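Putative secreted protein (Pseudomonas aeruginosa, PDB 3NPD) is of unknown function but is probably secreted and quorum-sensing-regulated, belongs to a Pseudomonas-specific family and may be a virulence factor. Local coordinates at residues Met12-Ala17 with Tyr37-Asn42; Glu30-Gln35 with Leu48-Ser53; Leu89-Thr94 with Glu105-Gly110. All coordinates share one frame; numbering follows the deposited sequence.

Contact 1: residues Met12-Ala17 with Tyr37-Asn42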
HETATM    1  N   MSE A  12     -10.005  -4.579  12.000  1.00 16.19           N
HETATM    2  CA  MSE A  12     -10.326  -5.391  10.812  1.00 18.57           C
HETATM    3  C   MSE A  12      -9.190  -5.310   9.790  1.00 14.34           C
HETATM    4  O   MSE A  12      -8.781  -6.332   9.222  1.00 17.43           O
HETATM    5  CB  MSE A  12     -11.654  -4.941  10.195  1.00 18.56           C
HETATM    6  CG  MSE A  12     -12.829  -5.120  11.197  1.00 16.27           C
HETATM    7 SE   MSE A  12     -14.400  -4.174  10.713  0.75 19.75          SE
HETATM    8  CE  MSE A  12     -14.624  -4.775   8.871  1.00 20.40           C
ATOM      9  N   LEU A  13      -8.685  -4.097   9.550  1.00 13.43           N
ATOM     10  CA  LEU A  13      -7.537  -3.902   8.668  1.00 10.84           C
ATOM     11  C   LEU A  13      -6.270  -4.607   9.190  1.00 15.81           C
ATOM     12  O   LEU A  13      -5.526  -5.159   8.408  1.00 14.85           O
ATOM     13  CB  LEU A  13      -7.270  -2.420   8.432  1.00 12.31           C
ATOM     14  CG  LEU A  13      -8.383  -1.655   7.683  1.00 14.12           C
ATOM     15  CD1 LEU A  13      -7.979  -0.159   7.583  1.00 13.59           C
ATOM     16  CD2 LEU A  13      -8.671  -2.279   6.317  1.00 15.87           C
ATOM     17  N   GLU A  14      -6.053  -4.602  10.504  1.00 17.18           N
ATOM     18  CA  GLU A  14      -4.922  -5.317  11.126  1.00 17.44           C
ATOM     19  C   GLU A  14      -4.988  -6.825  10.851  1.00 17.44           C
ATOM     20  O   GLU A  14      -3.955  -7.449  10.597  1.00 15.92           O
ATOM     21  CB  GLU A  14      -4.868  -5.064  12.650  1.00 20.05           C
ATOM     22  CG  GLU A  14      -4.205  -3.744  12.963  1.00 26.85           C
ATOM     23  CD  GLU A  14      -4.206  -3.351  14.416  1.00 45.97           C
ATOM     24  OE1 GLU A  14      -4.556  -4.186  15.283  1.00 46.30           O
ATOM     25  OE2 GLU A  14      -3.836  -2.183  14.675  1.00 47.19           O
ATOM     26  N   LYS A  15      -6.195  -7.404  10.844  1.00 14.91           N
ATOM     27  CA  LYS A  15      -6.334  -8.828  10.509  1.00 16.87           C
ATOM     28  C   LYS A  15      -5.845  -9.046   9.087  1.00 16.21           C
ATOM     29  O   LYS A  15      -5.109  -9.991   8.838  1.00 16.88           O
ATOM     30  CB  LYS A  15      -7.779  -9.387  10.599  1.00 20.12           C
ATOM     31  CG  LYS A  15      -8.405  -9.402  11.961  1.00 28.19           C
ATOM     32  CD  LYS A  15      -9.578 -10.433  11.993  1.00 36.99           C
ATOM     33  N   VAL A  16      -6.315  -8.205   8.148  1.00 13.56           N
ATOM     34  CA  VAL A  16      -5.840  -8.277   6.746  1.00 14.67           C
ATOM     35  C   VAL A  16      -4.319  -8.068   6.649  1.00 12.93           C
ATOM     36  O   VAL A  16      -3.641  -8.775   5.933  1.00 14.15           O
ATOM     37  CB  VAL A  16      -6.598  -7.309   5.821  1.00 16.07           C
ATOM     38  CG1 VAL A  16      -6.041  -7.324   4.402  1.00 16.99           C
ATOM     39  CG2 VAL A  16      -8.107  -7.710   5.798  1.00 20.15           C
ATOM     40  N   ALA A  17      -3.804  -7.067   7.340  1.00 14.81           N
ATOM     41  CA  ALA A  17      -2.356  -6.822   7.383  1.00 13.65           C
ATOM     42  C   ALA A  17      -1.523  -8.024   7.860  1.00 16.07           C
ATOM     43  O   ALA A  17      -0.566  -8.398   7.195  1.00 14.76           O
ATOM     44  CB  ALA A  17      -2.041  -5.595   8.197  1.00 12.37           C
ATOM     45  N   TYR A  37       2.695  -5.449   5.493  1.00 14.04           N
ATOM     46  CA  TYR A  37       1.646  -4.490   5.767  1.00 13.36           C
ATOM     47  C   TYR A  37       1.557  -4.069   7.205  1.00 14.42           C
ATOM     48  O   TYR A  37       1.848  -4.860   8.109  1.00 16.43           O
ATOM     49  CB  TYR A  37       0.297  -5.124   5.414  1.00 15.38           C
ATOM     50  CG  TYR A  37       0.194  -5.511   3.969  1.00 14.65           C
ATOM     51  CD1 TYR A  37       0.784  -6.677   3.503  1.00 15.86           C
ATOM     52  CD2 TYR A  37      -0.573  -4.739   3.058  1.00 16.77           C
ATOM     53  CE1 TYR A  37       0.709  -7.032   2.126  1.00 18.87           C
ATOM     54  CE2 TYR A  37      -0.714  -5.120   1.719  1.00 19.54           C
ATOM     55  CZ  TYR A  37      -0.064  -6.250   1.249  1.00 18.17           C
ATOM     56  OH  TYR A  37      -0.180  -6.641  -0.081  1.00 19.35           O
ATOM     57  N   THR A  38       1.192  -2.809   7.409  1.00 13.52           N
ATOM     58  CA  THR A  38       0.847  -2.243   8.715  1.00 14.23           C
ATOM     59  C   THR A  38      -0.446  -1.437   8.557  1.00 14.06           C
ATOM     60  O   THR A  38      -0.933  -1.237   7.432  1.00 14.56           O
ATOM     61  CB  THR A  38       1.953  -1.362   9.333  1.00 15.04           C
ATOM     62  OG1 THR A  38       2.117  -0.179   8.540  1.00 15.68           O
ATOM     63  CG2 THR A  38       3.304  -2.108   9.498  1.00 17.66           C
ATOM     64  N   VAL A  39      -0.998  -0.989   9.675  1.00 13.91           N
ATOM     65  CA  VAL A  39      -2.220  -0.207   9.677  1.00 12.74           C
ATOM     66  C   VAL A  39      -1.987   1.066  10.501  1.00 14.95           C
ATOM     67  O   VAL A  39      -1.376   1.031  11.601  1.00 15.48           O
ATOM     68  CB  VAL A  39      -3.395  -1.028  10.270  1.00 14.51           C
ATOM     69  CG1 VAL A  39      -4.643  -0.136  10.421  1.00 14.59           C
ATOM     70  CG2 VAL A  39      -3.708  -2.241   9.370  1.00 13.89           C
ATOM     71  N   GLU A  40      -2.411   2.179   9.932  1.00 15.53           N
ATOM     72  CA  GLU A  40      -2.423   3.494  10.641  1.00 13.24           C
ATOM     73  C   GLU A  40      -3.801   4.059  10.414  1.00 16.21           C
ATOM     74  O   GLU A  40      -4.133   4.503   9.331  1.00 17.33           O
ATOM     75  CB  GLU A  40      -1.347   4.432  10.130  1.00 18.18           C
ATOM     76  CG  GLU A  40       0.058   3.955  10.377  1.00 19.53           C
ATOM     77  CD  GLU A  40       0.506   3.952  11.831  1.00 33.42           C
ATOM     78  OE1 GLU A  40      -0.055   4.712  12.688  1.00 33.41           O
ATOM     79  OE2 GLU A  40       1.457   3.188  12.107  1.00 33.98           O
ATOM     80  N   GLY A  41      -4.629   4.019  11.457  1.00 17.35           N
ATOM     81  CA  GLY A  41      -5.994   4.513  11.344  1.00 16.41           C
ATOM     82  C   GLY A  41      -6.807   3.692  10.351  1.00 16.08           C
ATOM     83  O   GLY A  41      -6.879   2.457  10.466  1.00 16.00           O
ATOM     84  N   ASN A  42      -7.328   4.382   9.333  1.00 15.65           N
ATOM     85  CA  ASN A  42      -8.108   3.750   8.271  1.00 15.14           C
ATOM     86  C   ASN A  42      -7.255   3.317   7.049  1.00 12.89           C
ATOM     87  O   ASN A  42      -7.819   2.890   6.053  1.00 14.72           O
ATOM     88  CB  ASN A  42      -9.300   4.622   7.820  1.00 17.88           C
ATOM     89  CG  ASN A  42      -8.870   5.913   7.155  1.00 23.05           C
ATOM     90  OD1 ASN A  42      -7.695   6.300   7.221  1.00 18.22           O
ATOM     91  ND2 ASN A  42      -9.806   6.594   6.539  1.00 28.03           N
TER
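Val-39 presses its CG2 methyl into the flank of the helix, against backbone as much as side chain: the methyl lies 3.5 Å from Leu-13 C and equally close to Glu-14 N. The first torsion of Val-39 explains this reach, since it sets CG1 anti to the backbone N (chi1 173°) and leaves CG2 as the branch facing the helix, while CG1 stays near Leu-13 CB. One turn further along the helix, Ala-17 brings its CB to 3.7 Å from Tyr-37 CB and to 3.9 Å from Val-39 CG2, so a single methyl bridges two alternate residues of the strand. Leu-13 works at the other end, where the strand has given way to a turn: Leu-13 CD1 rests 3.4 Å from Asn-42 O. The arrangement is helix-on-sheet packing, with helix 4-21 lying against a mixed, mostly antiparallel sheet; the local axes of 12-17 and 37-40 run nearly antiparallel (168°). At the more open margin, Glu-14 crosses Val-39 at about a right angle and contributes its CG to the apolar contact; its carboxylate turns to Lys-11 in a salt bridge. Further out, Ser-21 OG hydrogen-bonds both Ala-17 O and Tyr-37 N, and Ser-10 OG holds Gly-41 O. Leu-82 of helix 77-83 packs against Leu-13 and Val-16.

Contact 2: residues Glu30-Gln35 with Leu48-Ser53. With SO4 (sulfate ion), chain B.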
ATOM      1  N   GLU A  30      13.454  -8.255  -9.208  1.00 24.07           N
ATOM      2  CA  GLU A  30      14.833  -7.949  -8.882  1.00 24.19           C
ATOM      3  C   GLU A  30      15.031  -6.609  -8.138  1.00 19.89           C
ATOM      4  O   GLU A  30      16.028  -6.458  -7.435  1.00 24.38           O
ATOM      5  CB  GLU A  30      15.687  -7.901 -10.178  1.00 29.24           C
ATOM      6  CG  GLU A  30      15.875  -9.252 -10.902  1.00 40.55           C
ATOM      7  CD  GLU A  30      16.741 -10.278 -10.165  1.00 59.70           C
ATOM      8  OE1 GLU A  30      17.385  -9.925  -9.147  1.00 72.20           O
ATOM      9  OE2 GLU A  30      16.781 -11.455 -10.629  1.00 68.75           O
ATOM     10  N   ASP A  31      14.121  -5.667  -8.355  1.00 21.81           N
ATOM     11  CA  ASP A  31      14.227  -4.309  -7.791  1.00 19.28           C
ATOM     12  C   ASP A  31      13.329  -4.021  -6.601  1.00 22.01           C
ATOM     13  O   ASP A  31      13.654  -3.116  -5.844  1.00 20.82           O
ATOM     14  CB  ASP A  31      13.934  -3.270  -8.849  1.00 22.01           C
ATOM     15  CG  ASP A  31      14.940  -3.277  -9.981  1.00 18.78           C
ATOM     16  OD1 ASP A  31      16.158  -3.350  -9.710  1.00 27.62           O
ATOM     17  OD2 ASP A  31      14.459  -3.139 -11.116  1.00 25.44           O
ATOM     18  N   ILE A  32      12.247  -4.779  -6.423  1.00 19.13           N
ATOM     19  CA  ILE A  32      11.239  -4.440  -5.424  1.00 17.51           C
ATOM     20  C   ILE A  32      11.045  -5.580  -4.431  1.00 16.16           C
ATOM     21  O   ILE A  32      10.746  -6.704  -4.836  1.00 18.13           O
ATOM     22  CB  ILE A  32       9.902  -4.080  -6.089  1.00 19.32           C
ATOM     23  CG1 ILE A  32      10.024  -2.836  -6.977  1.00 22.21           C
ATOM     24  CG2 ILE A  32       8.829  -3.796  -5.055  1.00 18.12           C
ATOM     25  CD1 ILE A  32       8.877  -2.675  -7.916  1.00 26.33           C
ATOM     26  N   LEU A  33      11.152  -5.258  -3.134  1.00 15.55           N
ATOM     27  CA  LEU A  33      10.800  -6.169  -2.033  1.00 16.46           C
ATOM     28  C   LEU A  33       9.457  -5.755  -1.458  1.00 16.65           C
ATOM     29  O   LEU A  33       9.254  -4.591  -1.092  1.00 15.21           O
ATOM     30  CB  LEU A  33      11.818  -6.191  -0.872  1.00 17.61           C
ATOM     31  CG  LEU A  33      13.159  -6.860  -0.914  1.00 28.94           C
ATOM     32  CD1 LEU A  33      13.817  -6.654   0.442  1.00 19.77           C
ATOM     33  CD2 LEU A  33      12.991  -8.358  -1.234  1.00 20.20           C
ATOM     34  N   ASP A  34       8.554  -6.712  -1.401  1.00 15.59           N
ATOM     35  CA  ASP A  34       7.315  -6.554  -0.650  1.00 14.72           C
ATOM     36  C   ASP A  34       7.667  -6.772   0.845  1.00 16.39           C
ATOM     37  O   ASP A  34       7.983  -7.897   1.275  1.00 15.33           O
ATOM     38  CB  ASP A  34       6.278  -7.556  -1.153  1.00 15.97           C
ATOM     39  CG  ASP A  34       4.921  -7.420  -0.464  1.00 19.23           C
ATOM     40  OD1 ASP A  34       4.748  -6.661   0.527  1.00 17.16           O
ATOM     41  OD2 ASP A  34       4.014  -8.140  -0.928  1.00 20.92           O
ATOM     42  N   GLN A  35       7.552  -5.728   1.644  1.00 14.91           N
ATOM     43  CA  GLN A  35       7.919  -5.770   3.080  1.00 14.58           C
ATOM     44  C   GLN A  35       6.731  -5.986   3.989  1.00 15.97           C
ATOM     45  O   GLN A  35       6.887  -5.942   5.202  1.00 17.55           O
ATOM     46  CB  GLN A  35       8.669  -4.509   3.490  1.00 15.75           C
ATOM     47  CG  GLN A  35       9.863  -4.220   2.627  1.00 16.29           C
ATOM     48  CD  GLN A  35      10.475  -2.895   2.968  1.00 21.47           C
ATOM     49  OE1 GLN A  35       9.789  -1.886   3.007  1.00 26.16           O
ATOM     50  NE2 GLN A  35      11.749  -2.879   3.168  1.00 21.27           N
ATOM     51  N   LEU A  48       7.010  -1.257   0.594  1.00 13.82           N
ATOM     52  CA  LEU A  48       7.878  -1.887  -0.372  1.00 14.78           C
ATOM     53  C   LEU A  48       9.198  -1.103  -0.451  1.00 15.55           C
ATOM     54  O   LEU A  48       9.192   0.144  -0.291  1.00 14.45           O
ATOM     55  CB  LEU A  48       7.220  -1.978  -1.728  1.00 16.97           C
ATOM     56  CG  LEU A  48       5.901  -2.790  -1.800  1.00 15.09           C
ATOM     57  CD1 LEU A  48       4.699  -1.815  -1.811  1.00 18.57           C
ATOM     58  CD2 LEU A  48       5.911  -3.762  -2.995  1.00 15.27           C
ATOM     59  N   SER A  49      10.314  -1.818  -0.644  1.00 15.18           N
ATOM     60  CA  SER A  49      11.618  -1.167  -0.891  1.00 12.93           C
ATOM     61  C   SER A  49      11.910  -1.317  -2.377  1.00 15.09           C
ATOM     62  O   SER A  49      11.516  -2.317  -3.001  1.00 15.47           O
ATOM     63  CB  SER A  49      12.775  -1.735  -0.066  1.00 15.19           C
ATOM     64  OG  SER A  49      13.033  -3.071  -0.347  1.00 19.61           O
ATOM     65  N   VAL A  50      12.632  -0.345  -2.910  1.00 15.51           N
ATOM     66  CA  VAL A  50      12.928  -0.243  -4.349  1.00 14.86           C
ATOM     67  C   VAL A  50      14.394   0.073  -4.480  1.00 17.46           C
ATOM     68  O   VAL A  50      14.878   1.018  -3.860  1.00 16.42           O
ATOM     69  CB  VAL A  50      12.147   0.892  -5.048  1.00 19.73           C
ATOM     70  CG1 VAL A  50      12.329   0.793  -6.579  1.00 20.56           C
ATOM     71  CG2 VAL A  50      10.730   0.809  -4.720  1.00 20.90           C
ATOM     72  N   ARG A  51      15.088  -0.663  -5.341  1.00 14.37           N
ATOM     73  CA  ARG A  51      16.476  -0.337  -5.659  1.00 17.17           C
ATOM     74  C   ARG A  51      16.583   0.985  -6.416  1.00 15.62           C
ATOM     75  O   ARG A  51      15.627   1.448  -7.038  1.00 15.75           O
ATOM     76  CB  ARG A  51      17.165  -1.493  -6.353  1.00 17.74           C
ATOM     77  CG  ARG A  51      17.304  -2.661  -5.342  1.00 20.99           C
ATOM     78  CD  ARG A  51      17.915  -3.902  -5.909  1.00 26.94           C
ATOM     79  NE  ARG A  51      18.013  -4.952  -4.863  1.00 32.98           N
ATOM     80  CZ  ARG A  51      19.066  -5.177  -4.059  1.00 33.69           C
ATOM     81  NH1 ARG A  51      20.167  -4.425  -4.147  1.00 21.55           N
ATOM     82  NH2 ARG A  51      19.020  -6.181  -3.161  1.00 33.19           N
ATOM     83  N   ALA A  52      17.759   1.578  -6.296  1.00 16.25           N
ATOM     84  CA  ALA A  52      18.049   2.951  -6.706  1.00 16.52           C
ATOM     85  C   ALA A  52      17.660   3.264  -8.132  1.00 16.75           C
ATOM     86  O   ALA A  52      17.039   4.300  -8.386  1.00 16.68           O
ATOM     87  CB  ALA A  52      19.559   3.249  -6.475  1.00 17.97           C
ATOM     88  N   SER A  53      18.019   2.390  -9.069  1.00 18.12           N
ATOM     89  CA  SER A  53      17.724   2.668 -10.487  0.50 20.64           C
ATOM     90  C   SER A  53      16.233   2.660 -10.788  1.00 18.02           C
ATOM     91  O   SER A  53      15.742   3.566 -11.472  1.00 22.28           O
ATOM     92  CB  SER A  53      18.486   1.745 -11.445  0.50 22.99           C
ATOM     93  OG  SER A  53      19.853   2.116 -11.478  0.50 20.79           O
TER
HETATM   94  S   SO4 B   1      20.667  -0.361  -5.044  1.00 40.86           S
HETATM   95  O1  SO4 B   1      19.557   0.282  -4.313  1.00 28.43           O
HETATM   96  O2  SO4 B   1      20.552  -0.377  -6.511  1.00 44.78           O
HETATM   97  O3  SO4 B   1      21.902   0.344  -4.718  1.00 47.19           O
HETATM   98  O4  SO4 B   1      20.747  -1.778  -4.637  1.00 41.13           O
HETATM   99  O   HOH W   1      14.348  -3.460  -2.792  1.00 19.98           O
HETATM  100  O   HOH W   2       9.103   0.851   2.559  1.00 20.40           O
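Ile-32 and Leu-48 meet on one face of an antiparallel strand pair, their side chains slanting across each other so that Ile-32 CG2 comes to 3.6 Å from Leu-48 CD2. The same Leu-48 methyl also lies near Asp-34 CA, and Val-50 joins this apolar face more loosely. On the other face Leu-33 sits beside Ser-49, with Leu-33 CB 3.4 Å from Ser-49 OG. The serine hydroxyl stands between its own backbone N and carbonyl carbon (chi1 63°), where it shares a water with Asp-31 O. Gln-35 extends alongside Ser-49: its NE2 approaches Ser-49 CB, and a second water lies 2.9 Å from both Gln-35 OE1 and Leu-48 O. The backbones of Leu-33 and Ser-49 form a hydrogen-bonded pair, Leu-33 N to Ser-49 O and Ser-49 N to Leu-33 O both 3.0 Å, and Arg-51 N continues the ladder to Asp-31 O at 2.9 Å. The extended arginine brings its CD close to Glu-30 O and meets a sulfate at the guanidinium edge, Arg-51 NH1 to sulfate O4 2.8 Å; the guanidinium also makes a cation-pi contact with Tyr-96. Ala-52 N binds sulfate O1 at 3.0 Å, and Lys-97 NZ also hydrogen-bonds this probably crystallisation-derived anion. The pair is one end of the beta hairpin 32-40/43-50, flanked by strands 26-27 and 88-95, with His-54 and Met-58 of helix 52-60 packing on Ile-32 and Val-50.

Contact 3: residues Leu89-Thr94 with Glu105-Gly110; sequences LTYSFT and ERFDAG
Tyr-91 and Phe-107 cross at about a right angle on the buried face of this antiparallel pair, Tyr-91 CD2 standing 4.1 Å from Phe-107 CE1. Backbone bonds set the strand register that brings the rings together: Tyr-91 N reaches Glu-105 O at 2.8 Å, and Phe-107 N meets Leu-89 O. Leu-89 N and Glu-105 N return the bonds, completing both hydrogen-bonded pairs. Between them Thr-90 and Arg-106 form the non-hydrogen-bonded pair, with side chains on the other face, where the contact is more open. The arginine chain, extended from CG to NE, runs beside the threonine and points the same way; Arg-106 CG lies 3.4 Å from Thr-90 OG1, while Thr-90 CG2 sits over one face of the guanidinium. Gln-43 OE1 accepts from Arg-106 NE and is also hydrogen-bonded to Thr-90 OG1; Thr-90 is buried, and the open side is that of Arg-106. The pair belongs to the beta hairpin 88-95/101-107, whose second strand is outermost in the sheet. Strand 43-50 lies on the far side of 88-95; helix 62-74 covers the aromatic face through Leu-69 and Val-73, its Arg-66 making a cation-pi contact with Phe-107 and a salt bridge with Glu-105, and Tyr-79 of helix 77-83 touches Leu-89 and Tyr-91.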
ATOM      1  N   LEU A  89      -6.218   2.283   0.925  1.00 14.31           N
ATOM      2  CA  LEU A  89      -5.067   1.450   0.565  1.00 14.35           C
ATOM      3  C   LEU A  89      -3.911   2.410   0.289  1.00 13.01           C
ATOM      4  O   LEU A  89      -4.002   3.264  -0.570  1.00 13.13           O
ATOM      5  CB  LEU A  89      -5.363   0.514  -0.630  1.00 14.76           C
ATOM      6  CG  LEU A  89      -5.490  -0.965  -0.289  1.00 27.34           C
ATOM      7  CD1 LEU A  89      -4.180  -1.571   0.333  1.00 25.28           C
ATOM      8  CD2 LEU A  89      -6.754  -1.103   0.606  1.00 25.99           C
ATOM      9  N   THR A  90      -2.801   2.212   0.985  1.00 13.30           N
ATOM     10  CA  THR A  90      -1.622   3.055   0.845  1.00 13.78           C
ATOM     11  C   THR A  90      -0.427   2.210   0.432  1.00 13.94           C
ATOM     12  O   THR A  90      -0.153   1.198   1.077  1.00 13.55           O
ATOM     13  CB  THR A  90      -1.294   3.753   2.165  1.00 16.30           C
ATOM     14  OG1 THR A  90      -2.406   4.586   2.489  1.00 15.80           O
ATOM     15  CG2 THR A  90       0.025   4.609   2.060  1.00 13.45           C
ATOM     16  N   TYR A  91       0.290   2.645  -0.598  1.00 13.76           N
ATOM     17  CA  TYR A  91       1.561   2.041  -1.009  1.00 14.76           C
ATOM     18  C   TYR A  91       2.646   2.993  -0.611  1.00 13.57           C
ATOM     19  O   TYR A  91       2.673   4.138  -1.070  1.00 14.95           O
ATOM     20  CB  TYR A  91       1.635   1.797  -2.517  1.00 13.31           C
ATOM     21  CG  TYR A  91       0.767   0.675  -2.849  1.00 15.50           C
ATOM     22  CD1 TYR A  91       1.257  -0.636  -2.750  1.00 15.12           C
ATOM     23  CD2 TYR A  91      -0.573   0.868  -3.119  1.00 19.43           C
ATOM     24  CE1 TYR A  91       0.449  -1.722  -2.943  1.00 22.01           C
ATOM     25  CE2 TYR A  91      -1.406  -0.221  -3.341  1.00 32.81           C
ATOM     26  CZ  TYR A  91      -0.881  -1.522  -3.267  1.00 29.67           C
ATOM     27  OH  TYR A  91      -1.670  -2.626  -3.491  1.00 30.68           O
ATOM     28  N   SER A  92       3.571   2.521   0.227  1.00 12.46           N
ATOM     29  CA  SER A  92       4.726   3.298   0.666  1.00 13.15           C
ATOM     30  C   SER A  92       5.982   2.635   0.152  1.00 13.49           C
ATOM     31  O   SER A  92       6.396   1.577   0.639  1.00 12.94           O
ATOM     32  CB  SER A  92       4.724   3.460   2.197  1.00 14.71           C
ATOM     33  OG  SER A  92       5.919   4.067   2.649  1.00 13.19           O
ATOM     34  N   PHE A  93       6.584   3.266  -0.845  1.00 13.10           N
ATOM     35  CA  PHE A  93       7.863   2.798  -1.429  1.00 12.31           C
ATOM     36  C   PHE A  93       8.987   3.630  -0.883  1.00 12.46           C
ATOM     37  O   PHE A  93       8.920   4.880  -0.876  1.00 14.88           O
ATOM     38  CB  PHE A  93       7.860   2.967  -2.939  1.00 13.55           C
ATOM     39  CG  PHE A  93       6.877   2.109  -3.671  1.00 16.25           C
ATOM     40  CD1 PHE A  93       5.558   2.554  -3.886  1.00 14.74           C
ATOM     41  CD2 PHE A  93       7.259   0.866  -4.211  1.00 20.00           C
ATOM     42  CE1 PHE A  93       4.651   1.752  -4.590  1.00 19.80           C
ATOM     43  CE2 PHE A  93       6.338   0.077  -4.903  1.00 21.63           C
ATOM     44  CZ  PHE A  93       5.051   0.517  -5.080  1.00 17.70           C
ATOM     45  N   THR A  94      10.041   2.965  -0.421  1.00 12.17           N
ATOM     46  CA  THR A  94      11.260   3.614   0.064  1.00 13.87           C
ATOM     47  C   THR A  94      12.478   2.985  -0.627  1.00 14.88           C
ATOM     48  O   THR A  94      12.388   1.894  -1.163  1.00 14.86           O
ATOM     49  CB  THR A  94      11.340   3.505   1.596  1.00 16.34           C
ATOM     50  OG1 THR A  94      11.425   2.130   1.967  1.00 15.31           O
ATOM     51  CG2 THR A  94      10.096   4.191   2.252  1.00 19.46           C
ATOM     52  N   GLU A 105       1.446   6.412  -2.402  1.00 11.65           N
ATOM     53  CA  GLU A 105       0.214   6.521  -3.211  1.00 10.84           C
ATOM     54  C   GLU A 105      -0.955   5.930  -2.411  1.00 14.63           C
ATOM     55  O   GLU A 105      -0.917   4.755  -2.005  1.00 15.36           O
ATOM     56  CB  GLU A 105       0.376   5.772  -4.549  1.00 13.40           C
ATOM     57  CG  GLU A 105       1.406   6.430  -5.481  1.00 16.26           C
ATOM     58  CD  GLU A 105       1.122   7.914  -5.827  1.00 16.62           C
ATOM     59  OE1 GLU A 105      -0.053   8.327  -5.841  1.00 15.11           O
ATOM     60  OE2 GLU A 105       2.079   8.668  -6.173  1.00 15.33           O
ATOM     61  N   ARG A 106      -1.967   6.769  -2.159  1.00 13.34           N
ATOM     62  CA  ARG A 106      -3.156   6.379  -1.416  1.00 13.09           C
ATOM     63  C   ARG A 106      -4.371   6.324  -2.320  1.00 13.05           C
ATOM     64  O   ARG A 106      -4.588   7.200  -3.209  1.00 14.29           O
ATOM     65  CB  ARG A 106      -3.458   7.382  -0.321  1.00 12.53           C
ATOM     66  CG  ARG A 106      -2.322   7.489   0.652  1.00 12.84           C
ATOM     67  CD  ARG A 106      -2.577   8.470   1.808  1.00 13.70           C
ATOM     68  NE  ARG A 106      -1.424   8.391   2.710  1.00 14.44           N
ATOM     69  CZ  ARG A 106      -0.242   8.989   2.538  1.00 12.56           C
ATOM     70  NH1 ARG A 106      -0.008   9.750   1.498  1.00 15.87           N
ATOM     71  NH2 ARG A 106       0.758   8.767   3.394  1.00 13.98           N
ATOM     72  N   PHE A 107      -5.236   5.358  -2.016  1.00 13.99           N
ATOM     73  CA  PHE A 107      -6.451   5.125  -2.773  1.00 13.73           C
ATOM     74  C   PHE A 107      -7.622   4.903  -1.848  1.00 14.38           C
ATOM     75  O   PHE A 107      -7.521   4.093  -0.924  1.00 14.21           O
ATOM     76  CB  PHE A 107      -6.315   3.887  -3.679  1.00 13.21           C
ATOM     77  CG  PHE A 107      -5.161   3.968  -4.632  1.00 13.05           C
ATOM     78  CD1 PHE A 107      -3.845   3.562  -4.219  1.00 14.14           C
ATOM     79  CD2 PHE A 107      -5.322   4.518  -5.904  1.00 18.49           C
ATOM     80  CE1 PHE A 107      -2.763   3.684  -5.099  1.00 14.94           C
ATOM     81  CE2 PHE A 107      -4.197   4.641  -6.790  1.00 14.86           C
ATOM     82  CZ  PHE A 107      -2.937   4.234  -6.383  1.00 14.88           C
ATOM     83  N   ASP A 108      -8.761   5.551  -2.131  1.00 15.14           N
ATOM     84  CA  ASP A 108     -10.030   5.302  -1.414  1.00 13.18           C
ATOM     85  C   ASP A 108     -11.098   4.926  -2.435  1.00 14.12           C
ATOM     86  O   ASP A 108     -10.789   4.803  -3.642  1.00 17.01           O
ATOM     87  CB  ASP A 108     -10.425   6.448  -0.457  1.00 15.36           C
ATOM     88  CG  ASP A 108     -10.799   7.770  -1.159  1.00 18.19           C
ATOM     89  OD1 ASP A 108     -10.843   7.870  -2.387  1.00 16.67           O
ATOM     90  OD2 ASP A 108     -11.035   8.749  -0.407  1.00 25.14           O
ATOM     91  N   ALA A 109     -12.322   4.681  -1.975  1.00 14.46           N
ATOM     92  CA  ALA A 109     -13.427   4.378  -2.880  1.00 16.49           C
ATOM     93  C   ALA A 109     -13.544   5.401  -4.020  1.00 17.80           C
ATOM     94  O   ALA A 109     -13.703   5.003  -5.175  1.00 17.25           O
ATOM     95  CB  ALA A 109     -14.796   4.233  -2.105  1.00 19.71           C
ATOM     96  N   GLY A 110     -13.410   6.692  -3.677  1.00 19.12           N
ATOM     97  CA  GLY A 110     -13.413   7.797  -4.635  1.00 20.18           C
ATOM     98  C   GLY A 110     -12.379   7.621  -5.732  1.00 18.51           C
ATOM     99  O   GLY A 110     -12.687   7.795  -6.948  1.00 18.89           O
TER

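From the N terminus, helix 4-21 is first tied to the far end of strand 32-40 by contact 1, closing a loop that contains the near end of the same strand. Contact 2 starts inside that loop and closes beyond it, so the two cross along the chain, their centres about 22 Å apart on opposite sides of the chain's centre. Contact 3 follows in series and closes the second hairpin. It touches contact 2 directly, because strands 43-50 and 88-95 are parallel neighbours: Val-50 CG2 packs 3.5 Å from Phe-93 CD2. Two hairpins thus merge into one mixed sheet, to which contact 1 adds the N-terminal helix.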